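Local structure of phosphoenolpyruvate--glycerone phosphotransferase (Enterococcus faecalis, 3B48) at residues 6-11 and 34-39; 23-28 and 105-110; 49-54 and 77-82; 64-69 and 94-99; 70-75 and 100-105. The protein probably acts as the phosphoryl-donor subunit of the dihydroxyacetone kinase complex, passing phosphate from phosphoenolpyruvate toward dihydroxyacetone through histidine relays. All blocks are in the same frame, centred on the assembly; numbering follows the deposited sequence.

Contact 1 (6-11 and 34-39)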
# COMPACT_ATOMS: atom_id res chain seq x y z
N ALA B 6 10.47 17.93 5.17
CA ALA B 6 9.73 17.03 4.30
C ALA B 6 8.36 16.64 4.87
O ALA B 6 8.17 16.51 6.08
CB ALA B 6 10.54 15.80 3.99
N ASP B 7 7.41 16.52 3.95
CA ASP B 7 6.10 15.96 4.25
C ASP B 7 5.79 14.87 3.25
O ASP B 7 6.14 14.98 2.05
CB ASP B 7 5.01 17.03 4.18
CG ASP B 7 5.24 18.17 5.15
OD1 ASP B 7 6.33 18.76 5.10
OD2 ASP B 7 4.31 18.49 5.93
N ILE B 8 5.14 13.82 3.75
CA ILE B 8 4.59 12.75 2.94
C ILE B 8 3.08 12.89 2.88
O ILE B 8 2.38 12.87 3.91
CB ILE B 8 4.94 11.36 3.50
CG1 ILE B 8 6.45 11.10 3.38
CG2 ILE B 8 4.13 10.27 2.78
CD1 ILE B 8 6.93 9.97 4.24
N LEU B 9 2.59 13.01 1.66
CA LEU B 9 1.15 13.14 1.44
C LEU B 9 0.67 11.87 0.75
O LEU B 9 1.18 11.48 -0.33
CB LEU B 9 0.80 14.40 0.62
CG LEU B 9 1.05 15.84 1.11
CD1 LEU B 9 2.56 16.19 1.30
CD2 LEU B 9 0.39 16.81 0.10
N LEU B 10 -0.30 11.25 1.43
CA LEU B 10 -0.84 9.94 1.13
C LEU B 10 -2.24 10.11 0.57
O LEU B 10 -3.18 10.45 1.31
CB LEU B 10 -0.92 9.10 2.42
CG LEU B 10 0.36 8.94 3.27
CD1 LEU B 10 -0.01 8.31 4.60
CD2 LEU B 10 1.29 8.06 2.53
N VAL B 11 -2.38 9.85 -0.73
CA VAL B 11 -3.67 9.95 -1.44
C VAL B 11 -4.27 8.58 -1.80
O VAL B 11 -3.58 7.69 -2.25
CB VAL B 11 -3.54 10.85 -2.68
CG1 VAL B 11 -4.93 11.21 -3.22
CG2 VAL B 11 -2.71 12.10 -2.30
N ILE B 34 9.89 13.46 9.60
CA ILE B 34 9.02 13.77 8.46
C ILE B 34 7.56 13.89 8.92
O ILE B 34 7.12 13.17 9.84
CB ILE B 34 9.22 12.74 7.32
CG1 ILE B 34 8.60 13.24 6.02
CG2 ILE B 34 8.75 11.33 7.74
CD1 ILE B 34 9.32 12.69 4.80
N THR B 35 6.85 14.83 8.31
CA THR B 35 5.41 14.97 8.58
C THR B 35 4.60 14.15 7.56
O THR B 35 4.89 14.19 6.37
CB THR B 35 4.99 16.45 8.64
OG1 THR B 35 5.80 17.10 9.63
CG2 THR B 35 3.50 16.60 9.08
N ILE B 36 3.65 13.36 8.05
CA ILE B 36 2.77 12.52 7.21
C ILE B 36 1.36 13.10 7.27
O ILE B 36 0.86 13.38 8.34
CB ILE B 36 2.68 11.05 7.72
CG1 ILE B 36 4.06 10.43 7.99
CG2 ILE B 36 1.92 10.17 6.75
CD1 ILE B 36 5.03 10.50 6.84
N HIS B 37 0.72 13.25 6.11
CA HIS B 37 -0.66 13.73 6.03
C HIS B 37 -1.53 12.57 5.50
O HIS B 37 -1.23 12.02 4.43
CB HIS B 37 -0.75 14.96 5.11
CG HIS B 37 0.12 16.11 5.55
ND1 HIS B 37 -0.34 17.12 6.36
CD2 HIS B 37 1.42 16.38 5.31
CE1 HIS B 37 0.63 17.99 6.58
NE2 HIS B 37 1.72 17.56 5.96
N SER B 38 -2.57 12.19 6.26
CA SER B 38 -3.53 11.23 5.76
C SER B 38 -4.56 11.96 4.89
O SER B 38 -5.43 12.69 5.41
CB SER B 38 -4.22 10.48 6.91
OG SER B 38 -5.25 9.65 6.39
N LEU B 39 -4.47 11.77 3.58
CA LEU B 39 -5.35 12.49 2.66
C LEU B 39 -6.29 11.63 1.83
O LEU B 39 -6.77 12.05 0.78
CB LEU B 39 -4.56 13.48 1.78
CG LEU B 39 -3.59 14.47 2.48
CD1 LEU B 39 -2.88 15.28 1.45
CD2 LEU B 39 -4.28 15.40 3.50
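D7 and H37 join side chains across two neighbouring parallel strands. H37 NE2 donates to D7 OD2 over 2.8 Å, in a nearly straight bond. The oxygen uses its anti lone pair, and the carboxylate and imidazole planes lie only 12° apart. Both groups reach this position with CG beside the backbone N (chi1 -60° for D7, -58° for H37). On the same face, D7 OD2 also touches T35 CB. Past the strand end, L39 CD1 meets L9 CD2 at 3.9 Å.

On the other face I8, L10 and I36 make apolar contacts. I8 and I36 run side by side, and I8 CD1 lies 3.3 Å from I36 CD1, closer than usual. L10 CD1 is similarly tight against I36 CG2, at 3.4 Å. I34 comes across I8 at about a right angle and sets its CD1 against A6 CB.

The backbone fixes the register. I8 N donates to T35 O (2.7 Å), and H37 N to I8 O (2.8 Å). T35, L10 and L39 add further N-H donors. Helix 15-27 links the strands in a beta-alpha-beta unit. Helix 51-60 packs on the face of L9 and H37, and helix 102-113 on the face of I8 and L10.

D7 OD1 forms a salt bridge with R65 NE. The buried carboxylate thus has a partner on each oxygen, which would probably stabilise its charged form and keep its plane from turning.

Contact 2 (23-28 and 105-110); sequences EMIEQM and GAFASA
A106 is the first residue of 105-110 to meet the helix of 23-28. Its CB lies 4.4 Å from I25 CD1, a loose apolar contact. F107 comes next and carries more of the interface. Its CA is 3.8 Å from I25 CD1, so the isoleucine tip rests on the helix backbone at the root of the phenylalanine. I25 CG1 lies at the edge of the F107 ring, near its plane.

The ring leaves the helix with CG anti to the backbone N (chi1 168°), which brings its far end to M28. This residue is selenomethionine, its chain bent at chi3. The M28 and F107 side chains cross at about a right angle. M28 CE touches F107 CE1 at 3.8 Å. SE stands 5.0 Å from the F107 ring centroid, 54° off the normal, an oblique Met-aromatic contact. One turn on, A110 CB meets the other branch of I25, CG2, at 4.1 Å.

No hydrogen bond spans the two segments. Their axes pass 10.7 Å apart and run in broadly the same direction, 28° from parallel. Behind the interface, A106 and A110 pack on I8 of strand 6-11. F107 and M24 also touch the second subunit, at its L73 and S12.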
# COMPACT_ATOMS: atom_id res chain seq x y z
N GLU B 23 -0.58 6.00 10.93
CA GLU B 23 -0.53 5.35 12.23
C GLU B 23 0.57 4.28 12.33
O GLU B 23 1.31 4.25 13.31
CB GLU B 23 -1.93 4.81 12.56
CG GLU B 23 -2.04 3.47 13.28
CD GLU B 23 -3.50 3.07 13.48
OE1 GLU B 23 -4.34 4.00 13.64
OE2 GLU B 23 -3.81 1.85 13.47
N MSE B 24 0.69 3.44 11.29
CA MSE B 24 1.68 2.34 11.26
C MSE B 24 3.10 2.86 11.23
O MSE B 24 3.93 2.47 12.02
CB MSE B 24 1.43 1.42 10.07
CG MSE B 24 2.31 0.18 10.09
SE MSE B 24 2.06 -0.93 8.50
CE MSE B 24 2.72 0.34 7.15
N ILE B 25 3.38 3.77 10.31
CA ILE B 25 4.68 4.38 10.24
C ILE B 25 5.06 5.11 11.56
O ILE B 25 6.15 4.90 12.10
CB ILE B 25 4.73 5.35 9.07
CG1 ILE B 25 4.70 4.55 7.76
CG2 ILE B 25 5.93 6.24 9.17
CD1 ILE B 25 4.73 5.40 6.56
N GLU B 26 4.17 5.96 12.06
CA GLU B 26 4.42 6.72 13.31
C GLU B 26 4.68 5.83 14.51
O GLU B 26 5.53 6.13 15.34
CB GLU B 26 3.27 7.66 13.60
CG GLU B 26 3.19 8.75 12.59
CD GLU B 26 2.06 9.69 12.82
OE1 GLU B 26 1.21 9.43 13.70
OE2 GLU B 26 2.04 10.69 12.08
N GLN B 27 3.95 4.73 14.58
CA GLN B 27 4.07 3.83 15.71
C GLN B 27 5.34 3.01 15.59
O GLN B 27 5.91 2.59 16.59
CB GLN B 27 2.82 2.97 15.79
CG GLN B 27 2.31 2.75 17.21
CD GLN B 27 2.29 4.00 18.09
OE1 GLN B 27 2.79 3.98 19.22
NE2 GLN B 27 1.73 5.10 17.57
N MSE B 28 5.79 2.80 14.36
CA MSE B 28 7.07 2.15 14.11
C MSE B 28 8.24 3.09 14.40
O MSE B 28 9.40 2.67 14.35
CB MSE B 28 7.15 1.61 12.68
CG MSE B 28 6.35 0.35 12.47
SE MSE B 28 6.35 -0.24 10.62
CE MSE B 28 8.13 -1.09 10.69
N GLY B 105 6.45 2.69 -0.73
CA GLY B 105 7.13 3.95 -1.07
C GLY B 105 7.19 4.93 0.09
O GLY B 105 8.27 5.39 0.48
N ALA B 106 6.03 5.20 0.69
CA ALA B 106 5.96 6.15 1.82
C ALA B 106 6.86 5.74 3.00
O ALA B 106 7.58 6.57 3.60
CB ALA B 106 4.50 6.30 2.27
N PHE B 107 6.84 4.45 3.34
CA PHE B 107 7.60 3.95 4.47
C PHE B 107 9.07 4.12 4.16
O PHE B 107 9.83 4.56 5.02
CB PHE B 107 7.26 2.47 4.82
CG PHE B 107 8.22 1.84 5.81
CD1 PHE B 107 8.06 2.02 7.19
CD2 PHE B 107 9.32 1.11 5.36
CE1 PHE B 107 8.98 1.48 8.09
CE2 PHE B 107 10.22 0.53 6.27
CZ PHE B 107 10.04 0.73 7.64
N ALA B 108 9.47 3.74 2.94
CA ALA B 108 10.84 3.93 2.46
C ALA B 108 11.24 5.43 2.47
O ALA B 108 12.27 5.79 3.05
CB ALA B 108 11.02 3.35 1.09
N SER B 109 10.42 6.31 1.88
CA SER B 109 10.71 7.75 2.02
C SER B 109 10.88 8.14 3.49
O SER B 109 11.83 8.79 3.83
CB SER B 109 9.67 8.63 1.31
OG SER B 109 9.87 8.55 -0.09
N ALA B 110 9.97 7.71 4.35
CA ALA B 110 10.00 8.13 5.77
C ALA B 110 11.21 7.63 6.55
O ALA B 110 11.76 8.34 7.39
CB ALA B 110 8.72 7.70 6.48

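Contact 3 (49-54 and 77-82); sequences SDPMKI and VLSSEL
P51 packs against S79 where the N-terminal turn of helix 51-60 meets helix 75-84. Both helices belong to the alpha/beta fold of this EIIA-type domain. The proline ring can be followed from CB. P51 CB sits 3.4 Å from the carbonyl oxygen S79 O. P51 CG comes near S79 OG alone, at 4.2 Å. Farther round the ring, P51 CD lies 4.0 Å from S79 CB. The ring thus rests along the base of S79 and its carbonyl. S79 is modelled in two conformers, so every approach of its OG to P51, that of CG included, is doubtful in detail. No hydrogen bond joins OG to P51 N, which has no hydrogen to give. S49 adds its CB to the other contacts of S79 CB, at 4.0 Å.

I54 enters one turn later. Its CG1 branch is extended (chi2 176°) and carries CD1 to the backbone of the second helix. I54 CD1 touches S79 O at 3.7 Å and S80 CA at the same distance. Its CG2 branch serves the interior, where I54 packs on L9 and Y95. S80 OG has its own partner, A76 O in the preceding turn. The contact therefore joins two helix backbones through small side chains and one isoleucine tip. V11 of the sheet lies beneath, touching S49, I54 and S80.

The first helix starts with D50 at its N-cap. D50 points away from the second helix. Its OD1 accepts from M52 N over 3.0 Å, with the donor above the carboxylate plane, 60° out of it.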
# COMPACT_ATOMS: atom_id res chain seq x y z
N SER B 49 -11.41 10.50 -4.19
CA SER B 49 -10.32 11.43 -3.92
C SER B 49 -10.64 12.88 -4.26
O SER B 49 -11.36 13.14 -5.21
CB SER B 49 -9.04 10.96 -4.61
OG SER B 49 -8.56 9.83 -3.90
N ASP B 50 -10.09 13.81 -3.48
CA ASP B 50 -10.28 15.24 -3.68
C ASP B 50 -8.91 15.90 -3.79
O ASP B 50 -8.13 15.86 -2.83
CB ASP B 50 -11.08 15.85 -2.52
CG ASP B 50 -11.47 17.31 -2.76
OD1 ASP B 50 -11.04 17.88 -3.78
OD2 ASP B 50 -12.22 17.89 -1.94
N PRO B 51 -8.61 16.52 -4.96
CA PRO B 51 -7.32 17.22 -5.12
C PRO B 51 -7.18 18.44 -4.19
O PRO B 51 -6.07 18.84 -3.88
CB PRO B 51 -7.33 17.66 -6.58
CG PRO B 51 -8.80 17.66 -6.96
CD PRO B 51 -9.44 16.59 -6.17
N MSE B 52 -8.30 19.01 -3.76
CA MSE B 52 -8.30 20.17 -2.88
C MSE B 52 -7.76 19.85 -1.47
O MSE B 52 -7.34 20.73 -0.75
CB MSE B 52 -9.71 20.76 -2.82
CG MSE B 52 -9.75 22.28 -2.60
SE MSE B 52 -8.91 23.29 -4.06
CE MSE B 52 -10.10 22.79 -5.52
N LYS B 53 -7.71 18.58 -1.11
CA LYS B 53 -7.06 18.16 0.18
C LYS B 53 -5.54 18.36 0.16
O LYS B 53 -4.98 18.86 1.12
CB LYS B 53 -7.45 16.71 0.55
CG LYS B 53 -8.95 16.58 0.81
CD LYS B 53 -9.36 15.16 1.13
CE LYS B 53 -9.50 14.96 2.63
NZ LYS B 53 -9.73 13.52 2.92
N ILE B 54 -4.94 18.01 -0.98
CA ILE B 54 -3.55 18.25 -1.30
C ILE B 54 -3.25 19.75 -1.37
O ILE B 54 -2.36 20.23 -0.66
CB ILE B 54 -3.15 17.58 -2.65
CG1 ILE B 54 -3.59 16.10 -2.68
CG2 ILE B 54 -1.66 17.69 -2.90
CD1 ILE B 54 -3.36 15.32 -4.00
N VAL B 77 -4.61 8.98 -8.23
CA VAL B 77 -3.51 9.31 -9.13
C VAL B 77 -3.84 10.59 -9.89
O VAL B 77 -3.01 11.52 -9.92
CB VAL B 77 -3.21 8.12 -10.12
CG1 VAL B 77 -2.20 8.50 -11.21
CG2 VAL B 77 -2.70 6.91 -9.33
N LEU B 78 -5.03 10.62 -10.49
CA LEU B 78 -5.51 11.81 -11.19
C LEU B 78 -5.54 13.04 -10.27
O LEU B 78 -5.05 14.12 -10.67
CB LEU B 78 -6.89 11.56 -11.82
CG LEU B 78 -7.42 12.77 -12.61
CD1 LEU B 78 -6.59 13.04 -13.87
CD2 LEU B 78 -8.89 12.60 -12.97
N SER B 79 -6.07 12.89 -9.06
CA SER B 79 -6.16 13.99 -8.08
C SER B 79 -4.78 14.56 -7.68
O SER B 79 -4.63 15.77 -7.46
CB SER B 79 -6.95 13.54 -6.84
OG SER B 79 -6.63 14.30 -5.70
N SER B 80 -3.78 13.68 -7.60
CA SER B 80 -2.39 14.08 -7.39
C SER B 80 -1.77 14.86 -8.56
O SER B 80 -0.92 15.73 -8.35
CB SER B 80 -1.55 12.84 -7.14
OG SER B 80 -1.92 12.29 -5.92
N GLU B 81 -2.19 14.52 -9.79
CA GLU B 81 -1.70 15.19 -10.99
C GLU B 81 -2.39 16.53 -11.21
O GLU B 81 -1.73 17.51 -11.59
CB GLU B 81 -1.84 14.31 -12.27
CG GLU B 81 -1.08 12.99 -12.20
CD GLU B 81 -1.48 11.93 -13.26
OE1 GLU B 81 -2.51 12.06 -13.97
OE2 GLU B 81 -0.74 10.94 -13.37
N LEU B 82 -3.71 16.56 -11.00
CA LEU B 82 -4.49 17.80 -11.15
C LEU B 82 -4.16 18.88 -10.10
O LEU B 82 -4.29 20.07 -10.38
CB LEU B 82 -5.99 17.52 -11.09
CG LEU B 82 -6.68 16.60 -12.11
CD1 LEU B 82 -8.09 16.33 -11.65
CD2 LEU B 82 -6.68 17.20 -13.53

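Contact 4 (64-69 and 94-99); sequences DREFLI and HYHLVD
E66 and two histidines, H94 and H96, form a polar cluster at the start of the strand pair, beside the face of L68 and H96. One oxygen, E66 OE1, accepts from both rings. H96 NE2 reaches it over 3.0 Å on the anti side, 21° out of the carboxylate plane, and E66 OE1 lies near the plane of the H96 ring. H94 ND1 reaches it over 3.2 Å on the syn side, 28° out. E66 OE2 has a weak bond, also from H94 ND1. A bend in the glutamate chain (chi2 -60°) carries the carboxylate over to the histidines.

The backbone polar atoms pair in the parallel pattern. F67 N donates to H94 O and H96 N to F67 O, each over 2.8 Å. I69 N donates to H96 O, and V98 N to I69 O.

I69 CD1 lies over one face of the Y95 ring, 3.7 Å from its centroid, in a CH-pi contact. The ring hydroxyl is satisfied by S80 O. L68 CB meets V98 CG2 at 3.9 Å. L68 CD2 approaches the H96 ring obliquely, 3.4 Å from H96 CD2. L119 of helix 119-127 packs against E66 and H96. D99 bonds to backbone N-H groups of the second subunit.

Two N-H groups converge on a single oxygen from opposite faces of the carboxylate. The negative charge would probably favour a proton on H94 ND1 and on H96 NE2.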
# COMPACT_ATOMS: atom_id res chain seq x y z
N ASP B 64 8.79 26.15 3.46
CA ASP B 64 10.12 25.58 3.47
C ASP B 64 10.13 24.07 3.54
O ASP B 64 11.11 23.48 3.98
CB ASP B 64 11.00 26.22 4.56
CG ASP B 64 10.45 26.04 5.97
OD1 ASP B 64 9.34 25.51 6.16
OD2 ASP B 64 11.17 26.46 6.91
N ARG B 65 9.02 23.45 3.10
CA ARG B 65 8.91 22.01 2.96
C ARG B 65 9.08 21.51 1.50
O ARG B 65 8.70 22.17 0.52
CB ARG B 65 7.54 21.48 3.46
CG ARG B 65 6.81 22.26 4.55
CD ARG B 65 7.47 22.17 5.90
NE ARG B 65 7.48 20.82 6.45
CZ ARG B 65 7.82 20.50 7.69
NH1 ARG B 65 8.18 21.45 8.55
NH2 ARG B 65 7.80 19.24 8.08
N GLU B 66 9.64 20.31 1.40
CA GLU B 66 9.51 19.46 0.22
C GLU B 66 8.32 18.55 0.40
O GLU B 66 8.22 17.88 1.42
CB GLU B 66 10.76 18.61 0.03
CG GLU B 66 12.01 19.46 0.05
CD GLU B 66 12.02 20.50 -1.06
OE1 GLU B 66 11.32 20.29 -2.09
OE2 GLU B 66 12.74 21.52 -0.89
N PHE B 67 7.43 18.54 -0.58
CA PHE B 67 6.19 17.74 -0.47
C PHE B 67 6.22 16.55 -1.40
O PHE B 67 6.23 16.72 -2.64
CB PHE B 67 4.95 18.58 -0.74
CG PHE B 67 4.81 19.80 0.15
CD1 PHE B 67 4.24 19.69 1.43
CD2 PHE B 67 5.23 21.06 -0.31
CE1 PHE B 67 4.12 20.80 2.24
CE2 PHE B 67 5.12 22.18 0.49
CZ PHE B 67 4.56 22.07 1.77
N LEU B 68 6.22 15.37 -0.79
CA LEU B 68 6.24 14.06 -1.49
C LEU B 68 4.86 13.42 -1.56
O LEU B 68 4.25 13.12 -0.52
CB LEU B 68 7.21 13.09 -0.81
CG LEU B 68 8.55 13.63 -0.29
CD1 LEU B 68 9.53 12.47 -0.08
CD2 LEU B 68 9.19 14.74 -1.15
N ILE B 69 4.36 13.25 -2.78
CA ILE B 69 2.98 12.77 -3.01
C ILE B 69 2.93 11.30 -3.46
O ILE B 69 3.47 10.97 -4.51
CB ILE B 69 2.17 13.71 -4.00
CG1 ILE B 69 1.69 14.98 -3.29
CG2 ILE B 69 0.92 13.03 -4.49
CD1 ILE B 69 2.72 16.03 -3.09
N HIS B 94 8.58 22.58 -5.30
CA HIS B 94 8.62 21.80 -4.08
C HIS B 94 7.63 20.63 -4.04
O HIS B 94 7.45 20.02 -3.00
CB HIS B 94 8.46 22.73 -2.88
CG HIS B 94 9.54 23.76 -2.79
ND1 HIS B 94 10.88 23.42 -2.80
CD2 HIS B 94 9.49 25.11 -2.72
CE1 HIS B 94 11.61 24.53 -2.74
NE2 HIS B 94 10.79 25.56 -2.68
N TYR B 95 7.00 20.31 -5.18
CA TYR B 95 5.97 19.25 -5.24
C TYR B 95 6.48 18.06 -6.05
O TYR B 95 6.82 18.19 -7.25
CB TYR B 95 4.72 19.82 -5.88
CG TYR B 95 3.46 18.94 -5.92
CD1 TYR B 95 2.40 19.21 -5.06
CD2 TYR B 95 3.29 17.93 -6.89
CE1 TYR B 95 1.23 18.48 -5.11
CE2 TYR B 95 2.09 17.19 -6.95
CZ TYR B 95 1.07 17.49 -6.04
OH TYR B 95 -0.12 16.86 -6.01
N HIS B 96 6.53 16.90 -5.40
CA HIS B 96 7.15 15.71 -6.00
C HIS B 96 6.19 14.53 -6.03
O HIS B 96 5.89 13.93 -4.97
CB HIS B 96 8.46 15.29 -5.29
CG HIS B 96 9.33 16.43 -4.84
ND1 HIS B 96 10.33 16.97 -5.62
CD2 HIS B 96 9.38 17.09 -3.66
CE1 HIS B 96 10.94 17.93 -4.95
NE2 HIS B 96 10.38 18.03 -3.76
N LEU B 97 5.74 14.18 -7.23
CA LEU B 97 4.95 12.99 -7.47
C LEU B 97 5.87 11.79 -7.45
O LEU B 97 6.75 11.65 -8.32
CB LEU B 97 4.28 13.06 -8.85
CG LEU B 97 3.19 14.10 -9.08
CD1 LEU B 97 2.89 14.23 -10.57
CD2 LEU B 97 1.94 13.78 -8.27
N VAL B 98 5.69 10.92 -6.47
CA VAL B 98 6.67 9.86 -6.30
C VAL B 98 6.15 8.63 -6.98
O VAL B 98 5.14 8.05 -6.57
CB VAL B 98 7.03 9.57 -4.82
CG1 VAL B 98 8.37 8.80 -4.73
CG2 VAL B 98 7.11 10.84 -4.01
N ASP B 99 6.83 8.23 -8.05
CA ASP B 99 6.44 7.03 -8.78
C ASP B 99 6.84 5.80 -7.99
O ASP B 99 7.87 5.18 -8.24
CB ASP B 99 7.05 7.01 -10.17
CG ASP B 99 6.23 6.20 -11.14
OD1 ASP B 99 5.61 5.22 -10.69
OD2 ASP B 99 6.20 6.54 -12.33

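Contact 5 (70-75 and 100-105)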
# COMPACT_ATOMS: atom_id res chain seq x y z
N PHE B 70 2.32 10.45 -2.63
CA PHE B 70 2.06 9.06 -2.96
C PHE B 70 0.54 8.80 -3.16
O PHE B 70 -0.29 9.31 -2.41
CB PHE B 70 2.59 8.11 -1.87
CG PHE B 70 4.03 8.32 -1.54
CD1 PHE B 70 4.99 7.40 -1.94
CD2 PHE B 70 4.45 9.46 -0.85
CE1 PHE B 70 6.33 7.60 -1.65
CE2 PHE B 70 5.79 9.64 -0.54
CZ PHE B 70 6.72 8.73 -0.95
N ALA B 71 0.20 8.03 -4.19
CA ALA B 71 -1.18 7.60 -4.44
C ALA B 71 -1.18 6.10 -4.71
O ALA B 71 -0.15 5.51 -5.08
CB ALA B 71 -1.81 8.37 -5.60
N ASP B 72 -2.32 5.46 -4.51
CA ASP B 72 -2.40 4.06 -4.93
C ASP B 72 -2.93 3.95 -6.36
O ASP B 72 -2.21 3.53 -7.26
CB ASP B 72 -3.20 3.21 -3.96
CG ASP B 72 -4.54 3.87 -3.51
OD1 ASP B 72 -5.08 4.81 -4.16
OD2 ASP B 72 -5.07 3.37 -2.47
N LEU B 73 -4.17 4.34 -6.57
CA LEU B 73 -4.89 3.93 -7.75
C LEU B 73 -5.94 4.94 -8.17
O LEU B 73 -6.48 5.70 -7.35
CB LEU B 73 -5.63 2.61 -7.47
CG LEU B 73 -4.93 1.31 -7.02
CD1 LEU B 73 -5.88 0.55 -6.17
CD2 LEU B 73 -4.44 0.46 -8.21
N GLY B 74 -6.28 4.88 -9.45
CA GLY B 74 -7.46 5.52 -9.96
C GLY B 74 -7.46 7.02 -9.90
O GLY B 74 -6.61 7.67 -10.49
N SER B 75 -8.44 7.55 -9.19
CA SER B 75 -8.69 8.97 -9.16
C SER B 75 -7.78 9.63 -8.13
O SER B 75 -7.57 10.83 -8.16
CB SER B 75 -10.17 9.26 -8.84
OG SER B 75 -10.45 9.02 -7.47
N ALA B 100 5.99 5.45 -7.02
CA ALA B 100 6.28 4.41 -6.04
C ALA B 100 4.98 3.88 -5.45
O ALA B 100 4.00 4.62 -5.40
CB ALA B 100 7.19 4.98 -4.91
N PRO B 101 4.98 2.61 -4.98
CA PRO B 101 3.74 2.14 -4.39
C PRO B 101 3.45 2.88 -3.11
O PRO B 101 4.38 3.36 -2.45
CB PRO B 101 3.98 0.65 -4.13
CG PRO B 101 5.44 0.45 -4.16
CD PRO B 101 6.05 1.60 -4.93
N LEU B 102 2.16 2.99 -2.79
CA LEU B 102 1.67 3.80 -1.71
C LEU B 102 2.26 3.46 -0.31
O LEU B 102 2.89 4.34 0.32
CB LEU B 102 0.12 3.78 -1.70
CG LEU B 102 -0.55 4.58 -0.59
CD1 LEU B 102 -0.25 6.12 -0.65
CD2 LEU B 102 -2.03 4.33 -0.54
N VAL B 103 2.03 2.24 0.19
CA VAL B 103 2.50 1.86 1.53
C VAL B 103 4.05 1.82 1.58
O VAL B 103 4.69 2.53 2.38
CB VAL B 103 1.91 0.49 2.01
CG1 VAL B 103 2.48 0.12 3.42
CG2 VAL B 103 0.38 0.53 2.05
N GLU B 104 4.61 0.98 0.71
CA GLU B 104 6.03 0.73 0.69
C GLU B 104 6.87 1.93 0.28
O GLU B 104 7.90 2.17 0.87
CB GLU B 104 6.36 -0.50 -0.15
CG GLU B 104 5.65 -1.80 0.33
CD GLU B 104 4.29 -2.03 -0.37
OE1 GLU B 104 3.67 -1.08 -0.92
OE2 GLU B 104 3.83 -3.18 -0.37
N GLY B 105 6.45 2.69 -0.73
CA GLY B 105 7.13 3.95 -1.07
C GLY B 105 7.19 4.93 0.09
O GLY B 105 8.27 5.39 0.48
O HOH W 1 2.76 7.15 -5.26
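F70, near the C-terminal end of strand 66-71, meets the first turn of helix 102-113, in an alpha/beta fold with a parallel sheet. G105 C, P101 O and A100 CB all approach the F70 ring obliquely. Its CE1 atom is 3.3 Å from G105 C. G105 has no side chain to stand between the ring and the helix. F70 CE1 is also 4.3 Å from A100 CB, so the same ring atom meets both the helix and the loop before it.

L102 packs nearer the strand backbone, its CD1 beside F70 O. Its CG is anti to the backbone N (chi1 179°), which brings CG to the strand end. Its two methyls then part, CD1 to F70 and CD2 to D72. L102 CD1 meets F70 CB at 3.7 Å. L102 CD2 meets D72 OD2, also at 3.7 Å. D72 and L102 lie side by side and point the same way, so the leucine runs along the aspartate. D72 CG sits between the backbone N and the carbonyl carbon (chi1 46°). In that position D72 OD1 can accept from L73 N in the turn, on its anti side. D72 OD2 is bonded to S12 OG.

The interface extends to the second subunit. L102 N donates to E104 OE2 of that subunit, and A71 O and D72 O accept from its K132 NZ. P101 packs on its own counterpart there.

No direct hydrogen bond joins the two segments. A water does so instead, accepting a hydrogen bond from A71 N (2.9 Å) and lying 2.8 Å from A100 O.

Overall arrangement
From the N terminus, contact 1 closes first, when strand 35-38 returns beside strand 6-11. Contact 2 opens at 23-28 inside that loop, so it crosses contact 1. It closes last, at 105-110, and contacts 3, 4 and 5 are all nested within it. These three open in turn at 49-54, 64-69 and 70-75. They close at 77-82, 94-99 and 100-105, each crossing the other two. Contacts 1 and 4 build the two flanks of the sheet. Contact 3 joins helices on one side of it. Contacts 2 and 5 share G105 and secure helix 102-113 on the other side. Contacts 2 to 5 also touch the second subunit.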